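Local atomic coordinates of N-acetylmuramoyl-L-alanine amidase AmiD (Escherichia coli, PDB entry 2WKX), a protein that hydrolyses the amide link between N-acetylmuramoyl residues and L-amino acids in cell-wall glycopeptides, using one zinc ion per subunit. Residues V33-A38 with V149-I154. Residues are numbered along the deposited sequence; the frame is centred on the assembly and turned at random.
Sequences VIHYTA and VAHADI. With ZN (zinc ion), chain B.
His35 and His151 meet at the catalytic zinc ion, each giving it the ND1 nitrogen at 2.1 Å. Sharing the metal brings His35 ND1 within 3.1 Å of His151 ND1, a closeness that comes from common ligation and not from a hydrogen bond. The rings form an offset edge-to-face pair with planes at 73°: CE1 of His35 hangs over one face of His151, toward its rim, while His151 ND1 sits at the edge of the His35 ring, in its plane. Imidazole suits both places because one nitrogen can take the metal while the other is tied elsewhere; here His35 NE2 bonds to His84 and His151 NE2 to the carbonyl of Ala85, which fixes how each ring is turned. Asp161 is also a ligand of the zinc.

The scaffold is the central mixed sheet of the Amidase_2 fold, where strand 31-36 runs parallel to the outermost strand 148-150. Ile34 N donates a hydrogen bond to Val149 O at 2.8 Å, and Ile34 O receives His151 N at 3.1 Å, just where the second strand gives way to helix 151-154. Asp153, in that helix's first turn, turns its carboxylate back so that OD2 accepts Ala150 N at 2.9 Å, above the carboxylate plane.

Beta-branched Val33 shares a face of the sheet with Val149 and points two diverging methyls into the contact. CG1, anti to the backbone N (chi1 -176°), lies against the backbone of His151, and CG2 meets Val149 CG2 at 3.9 Å and, tip to tip, Ile154 CD1 at 3.8 Å. Cutting this side chain back to an alanine removes both methyls and would probably open a gap beside Ile154 CD1 and Val149 CG2 and leave the backbone of His151 less firmly backed.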
ATOM      1  N   VAL A  33      13.016  -4.424  -2.261  1.00  5.36           N
ATOM      2  CA  VAL A  33      13.939  -3.317  -1.923  1.00  6.68           C
ATOM      3  C   VAL A  33      15.239  -3.906  -1.384  1.00  5.82           C
ATOM      4  O   VAL A  33      15.234  -4.765  -0.459  1.00  7.64           O
ATOM      5  CB  VAL A  33      13.343  -2.319  -0.891  1.00  6.63           C
ATOM      6  CG1 VAL A  33      14.322  -1.139  -0.661  1.00  7.87           C
ATOM      7  CG2 VAL A  33      11.921  -1.803  -1.319  1.00  5.29           C
ATOM      8  N   ILE A  34      16.358  -3.433  -1.940  1.00  4.76           N
ATOM      9  CA  ILE A  34      17.694  -3.866  -1.508  1.00  4.66           C
ATOM     10  C   ILE A  34      18.338  -2.776  -0.631  1.00  7.14           C
ATOM     11  O   ILE A  34      18.324  -1.571  -0.989  1.00  5.93           O
ATOM     12  CB  ILE A  34      18.633  -4.212  -2.731  1.00  5.39           C
ATOM     13  CG1 ILE A  34      17.931  -5.126  -3.743  1.00  7.10           C
ATOM     14  CG2 ILE A  34      20.014  -4.775  -2.268  1.00  4.87           C
ATOM     15  CD1 ILE A  34      17.471  -6.528  -3.167  1.00  6.24           C
ATOM     16  N   HIS A  35      18.884  -3.218   0.494  1.00  5.51           N
ATOM     17  CA  HIS A  35      19.511  -2.362   1.506  1.00  7.64           C
ATOM     18  C   HIS A  35      20.927  -2.849   1.822  1.00  7.56           C
ATOM     19  O   HIS A  35      21.273  -4.020   1.584  1.00  8.31           O
ATOM     20  CB  HIS A  35      18.739  -2.436   2.849  1.00  6.52           C
ATOM     21  CG  HIS A  35      17.286  -2.080   2.769  1.00  6.49           C
ATOM     22  ND1 HIS A  35      16.829  -0.804   3.024  1.00  6.78           N
ATOM     23  CD2 HIS A  35      16.185  -2.837   2.517  1.00  7.10           C
ATOM     24  CE1 HIS A  35      15.512  -0.779   2.890  1.00  5.99           C
ATOM     25  NE2 HIS A  35      15.094  -2.004   2.604  1.00  6.41           N
ATOM     26  N   TYR A  36      21.751  -1.962   2.379  1.00  6.37           N
ATOM     27  CA  TYR A  36      22.879  -2.432   3.198  1.00  6.82           C
ATOM     28  C   TYR A  36      22.641  -2.091   4.670  1.00  6.43           C
ATOM     29  O   TYR A  36      21.889  -1.154   5.011  1.00  6.78           O
ATOM     30  CB  TYR A  36      24.271  -1.956   2.716  1.00  7.02           C
ATOM     31  CG  TYR A  36      24.485  -0.456   2.522  1.00  8.02           C
ATOM     32  CD1 TYR A  36      24.290   0.465   3.561  1.00  7.16           C
ATOM     33  CD2 TYR A  36      24.939   0.031   1.289  1.00  7.69           C
ATOM     34  CE1 TYR A  36      24.500   1.850   3.373  1.00  9.31           C
ATOM     35  CE2 TYR A  36      25.171   1.414   1.089  1.00  8.17           C
ATOM     36  CZ  TYR A  36      24.940   2.311   2.136  1.00 10.73           C
ATOM     37  OH  TYR A  36      25.124   3.663   1.944  1.00 12.31           O
ATOM     38  N   THR A  37      23.281  -2.851   5.553  1.00  8.07           N
ATOM     39  CA  THR A  37      23.046  -2.706   6.989  1.00  8.37           C
ATOM     40  C   THR A  37      23.912  -1.609   7.610  1.00  8.69           C
ATOM     41  O   THR A  37      23.584  -1.097   8.694  1.00 10.10           O
ATOM     42  CB  THR A  37      23.375  -4.018   7.761  1.00  6.21           C
ATOM     43  OG1 THR A  37      24.749  -4.361   7.553  1.00  7.73           O
ATOM     44  CG2 THR A  37      22.493  -5.215   7.309  1.00  6.12           C
ATOM     45  N   ALA A  38      25.022  -1.277   6.947  1.00  6.30           N
ATOM     46  CA  ALA A  38      26.075  -0.414   7.534  1.00  7.71           C
ATOM     47  C   ALA A  38      26.503  -0.899   8.940  1.00 11.44           C
ATOM     48  O   ALA A  38      26.790  -0.084   9.829  1.00 10.17           O
ATOM     49  CB  ALA A  38      25.601   1.056   7.548  1.00 10.29           C
ATOM     50  N   VAL A 149      14.431  -2.542  -6.546  1.00  7.15           N
ATOM     51  CA  VAL A 149      14.923  -1.170  -6.330  1.00  7.87           C
ATOM     52  C   VAL A 149      15.918  -1.026  -5.185  1.00  8.23           C
ATOM     53  O   VAL A 149      15.980  -1.868  -4.274  1.00  7.89           O
ATOM     54  CB  VAL A 149      13.766  -0.144  -6.148  1.00  7.01           C
ATOM     55  CG1 VAL A 149      12.827  -0.204  -7.370  1.00  9.60           C
ATOM     56  CG2 VAL A 149      12.985  -0.427  -4.836  1.00  5.49           C
ATOM     57  N   ALA A 150      16.711   0.044  -5.275  1.00  8.11           N
ATOM     58  CA  ALA A 150      17.557   0.507  -4.165  1.00  9.48           C
ATOM     59  C   ALA A 150      16.654   1.192  -3.135  1.00  6.27           C
ATOM     60  O   ALA A 150      15.659   1.843  -3.493  1.00  7.31           O
ATOM     61  CB  ALA A 150      18.602   1.523  -4.674  1.00  7.11           C
ATOM     62  N   HIS A 151      16.991   1.078  -1.848  1.00  5.14           N
ATOM     63  CA  HIS A 151      16.367   1.987  -0.877  1.00  6.09           C
ATOM     64  C   HIS A 151      16.497   3.469  -1.318  1.00  6.15           C
ATOM     65  O   HIS A 151      15.567   4.282  -1.187  1.00  5.07           O
ATOM     66  CB  HIS A 151      16.968   1.772   0.517  1.00  6.61           C
ATOM     67  CG  HIS A 151      16.116   2.327   1.621  1.00  7.09           C
ATOM     68  ND1 HIS A 151      16.491   2.254   2.941  1.00  7.12           N
ATOM     69  CD2 HIS A 151      14.927   2.983   1.602  1.00  6.88           C
ATOM     70  CE1 HIS A 151      15.556   2.799   3.697  1.00  8.23           C
ATOM     71  NE2 HIS A 151      14.608   3.281   2.911  1.00  6.64           N
ATOM     72  N   ALA A 152      17.645   3.829  -1.881  1.00  6.39           N
ATOM     73  CA  ALA A 152      17.888   5.189  -2.366  1.00  5.85           C
ATOM     74  C   ALA A 152      16.916   5.601  -3.479  1.00  8.28           C
ATOM     75  O   ALA A 152      16.596   6.777  -3.601  1.00  6.96           O
ATOM     76  CB  ALA A 152      19.338   5.269  -2.908  1.00  6.24           C
ATOM     77  N   ASP A 153      16.463   4.636  -4.284  1.00  5.52           N
ATOM     78  CA  ASP A 153      15.522   4.935  -5.361  1.00  6.43           C
ATOM     79  C   ASP A 153      14.182   5.392  -4.782  1.00  7.60           C
ATOM     80  O   ASP A 153      13.511   6.244  -5.381  1.00  6.66           O
ATOM     81  CB  ASP A 153      15.294   3.691  -6.237  1.00  8.15           C
ATOM     82  CG  ASP A 153      16.531   3.286  -7.034  1.00  8.82           C
ATOM     83  OD1 ASP A 153      17.373   4.152  -7.392  1.00  6.72           O
ATOM     84  OD2 ASP A 153      16.636   2.070  -7.319  1.00  8.16           O
ATOM     85  N   ILE A 154      13.785   4.819  -3.638  1.00  7.43           N
ATOM     86  CA  ILE A 154      12.455   5.125  -3.063  1.00  6.47           C
ATOM     87  C   ILE A 154      12.492   6.213  -1.981  1.00  7.24           C
ATOM     88  O   ILE A 154      11.459   6.755  -1.583  1.00  6.13           O
ATOM     89  CB  ILE A 154      11.739   3.841  -2.530  1.00  5.90           C
ATOM     90  CG1 ILE A 154      12.390   3.319  -1.228  1.00  6.58           C
ATOM     91  CG2 ILE A 154      11.670   2.765  -3.631  1.00  6.23           C
ATOM     92  CD1 ILE A 154      11.726   1.959  -0.718  1.00  9.05           C
TER
HETATM   93 ZN    ZN B 300      18.023   0.908   3.474  1.00 11.20          ZN